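Local coordinates for protein ATP-dependent Clp protease proteolytic subunit (Listeria monocytogenes, PDB 4JCQ) that probably cleaves peptide bonds as the serine-protease subunit of an ATP-dependent Clp machine, degrading misfolded proteins inside a chamber formed by stacked heptameric rings, at residues 159-163 with 164-168. Numbering follows the deposited sequence.
Sequences SKDTD and RNFWL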
loop_
_atom_site.group_PDB
_atom_site.type_symbol
_atom_site.label_atom_id
_atom_site.label_comp_id
_atom_site.label_asym_id
_atom_site.label_seq_id
_atom_site.Cartn_x
_atom_site.Cartn_y
_atom_site.Cartn_z
ATOM N N SER H 159 28.132 -28.873 -19.794
ATOM C CA SER H 159 27.445 -28.541 -21.045
ATOM C C SER H 159 26.283 -29.491 -21.338
ATOM O O SER H 159 25.222 -29.065 -21.801
ATOM C CB SER H 159 28.435 -28.540 -22.215
ATOM O OG SER H 159 27.816 -28.086 -23.405
ATOM N N LYS H 160 26.491 -30.777 -21.064
ATOM C CA LYS H 160 25.440 -31.778 -21.202
ATOM C C LYS H 160 24.313 -31.531 -20.195
ATOM O O LYS H 160 23.135 -31.538 -20.554
ATOM C CB LYS H 160 26.023 -33.185 -21.019
ATOM C CG LYS H 160 25.006 -34.311 -21.127
ATOM C CD LYS H 160 25.607 -35.643 -20.705
ATOM C CE LYS H 160 24.549 -36.733 -20.653
ATOM N NZ LYS H 160 25.119 -38.041 -20.222
ATOM N N ASP H 161 24.690 -31.283 -18.943
ATOM C CA ASP H 161 23.734 -31.212 -17.843
ATOM C C ASP H 161 22.926 -29.911 -17.761
ATOM O O ASP H 161 21.799 -29.919 -17.267
ATOM C CB ASP H 161 24.429 -31.530 -16.516
ATOM C CG ASP H 161 24.844 -32.994 -16.408
ATOM O OD1 ASP H 161 24.341 -33.826 -17.198
ATOM O OD2 ASP H 161 25.667 -33.319 -15.527
ATOM N N THR H 162 23.488 -28.805 -18.250
ATOM C CA THR H 162 22.746 -27.537 -18.301
ATOM C C THR H 162 21.681 -27.540 -19.400
ATOM O O THR H 162 20.743 -26.737 -19.362
ATOM C CB THR H 162 23.664 -26.309 -18.488
ATOM O OG1 THR H 162 24.471 -26.474 -19.661
ATOM C CG2 THR H 162 24.558 -26.102 -17.268
ATOM N N ASP H 163 21.833 -28.440 -20.372
ATOM C CA ASP H 163 20.897 -28.541 -21.490
ATOM C C ASP H 163 19.885 -29.683 -21.332
ATOM O O ASP H 163 19.240 -30.090 -22.302
ATOM C CB ASP H 163 21.650 -28.665 -22.820
ATOM C CG ASP H 163 20.874 -28.075 -23.984
ATOM O OD1 ASP H 163 20.881 -28.677 -25.075
ATOM O OD2 ASP H 163 20.245 -27.010 -23.807
ATOM N N ARG H 164 19.754 -30.197 -20.112
ATOM C CA ARG H 164 18.685 -31.144 -19.788
ATOM C C ARG H 164 18.085 -30.856 -18.411
ATOM O O ARG H 164 18.636 -30.063 -17.649
ATOM C CB ARG H 164 19.155 -32.601 -19.927
ATOM C CG ARG H 164 20.279 -33.032 -19.000
ATOM C CD ARG H 164 20.831 -34.380 -19.437
ATOM N NE ARG H 164 21.548 -35.066 -18.363
ATOM C CZ ARG H 164 21.006 -35.966 -17.546
ATOM N NH1 ARG H 164 19.727 -36.305 -17.664
ATOM N NH2 ARG H 164 21.746 -36.531 -16.601
ATOM N N ASN H 165 16.952 -31.487 -18.111
ATOM C CA ASN H 165 16.205 -31.215 -16.885
ATOM C C ASN H 165 16.199 -32.397 -15.928
ATOM O O ASN H 165 15.292 -33.231 -15.965
ATOM C CB ASN H 165 14.765 -30.810 -17.218
ATOM C CG ASN H 165 14.681 -29.454 -17.880
ATOM O OD1 ASN H 165 14.668 -28.423 -17.208
ATOM N ND2 ASN H 165 14.613 -29.446 -19.204
ATOM N N PHE H 166 17.214 -32.470 -15.076
ATOM C CA PHE H 166 17.276 -33.530 -14.080
ATOM C C PHE H 166 17.619 -33.000 -12.691
ATOM O O PHE H 166 18.537 -32.192 -12.517
ATOM C CB PHE H 166 18.228 -34.654 -14.515
ATOM C CG PHE H 166 19.681 -34.311 -14.388
ATOM C CD1 PHE H 166 20.446 -34.850 -13.360
ATOM C CD2 PHE H 166 20.288 -33.453 -15.296
ATOM C CE1 PHE H 166 21.789 -34.537 -13.239
ATOM C CE2 PHE H 166 21.629 -33.134 -15.176
ATOM C CZ PHE H 166 22.381 -33.680 -14.150
ATOM N N TRP H 167 16.859 -33.466 -11.711
ATOM C CA TRP H 167 17.035 -33.051 -10.334
ATOM C C TRP H 167 18.008 -33.932 -9.613
ATOM O O TRP H 167 17.957 -35.158 -9.717
ATOM C CB TRP H 167 15.693 -33.039 -9.622
ATOM C CG TRP H 167 14.825 -31.879 -10.040
ATOM C CD1 TRP H 167 13.826 -31.866 -11.011
ATOM C CD2 TRP H 167 14.863 -30.508 -9.513
ATOM N NE1 TRP H 167 13.256 -30.622 -11.114
ATOM C CE2 TRP H 167 13.830 -29.759 -10.242
ATOM C CE3 TRP H 167 15.616 -29.852 -8.546
ATOM C CZ2 TRP H 167 13.585 -28.417 -9.996
ATOM C CZ3 TRP H 167 15.357 -28.497 -8.306
ATOM C CH2 TRP H 167 14.365 -27.800 -9.015
ATOM N N LEU H 168 18.917 -33.297 -8.882
ATOM C CA LEU H 168 19.859 -33.999 -8.031
ATOM C C LEU H 168 19.380 -33.942 -6.590
ATOM O O LEU H 168 18.970 -32.883 -6.104
ATOM C CB LEU H 168 21.250 -33.365 -8.135
ATOM C CG LEU H 168 21.969 -33.403 -9.486
ATOM C CD1 LEU H 168 23.069 -32.354 -9.521
ATOM C CD2 LEU H 168 22.530 -34.787 -9.778
#
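Asp161, in the last turn of helix 155-162, and Arg164, just beyond it, form a salt bridge: NE of Arg164 donates to OD1 of Asp161 at 3.3 Å, with an N-H...O angle of 156°. The bond is long and reaches OD1 on its anti side, 28° out of the carboxylate plane. CG of Arg164 lies between its own backbone N and carbonyl carbon (chi1 63°), and the chain then runs extended alongside Asp161, its CG passing 3.6 Å from O of Lys160.

The aromatic part of the contact belongs to Phe166. Its CZ and CE2 approach CG of Asp161, CZ at 3.4 Å, and this carboxylate carbon lies at the ring edge, near its plane. The guanidinium of Arg164 lies over one face of the same ring, NH2 3.5 Å above its plane.

Asp161 OD2 is bonded outside the turn, to the hydroxyl of Tyr176 in helix 170-176 and to Gln157, while Asp163 pairs with Arg140 of helix 133-151. Buried Asp161 thus has both oxygens engaged, and its charge is probably balanced in part by Arg164. Salt bridge and Phe166 edge fasten the loop to the last helical turn, while Arg164 over Phe166 packs the loop on itself. Asn165 of this loop touches the predicted active-site His116 and probably occupies the third triad position, normally Asp in ClpP, consistent with an inactive triad.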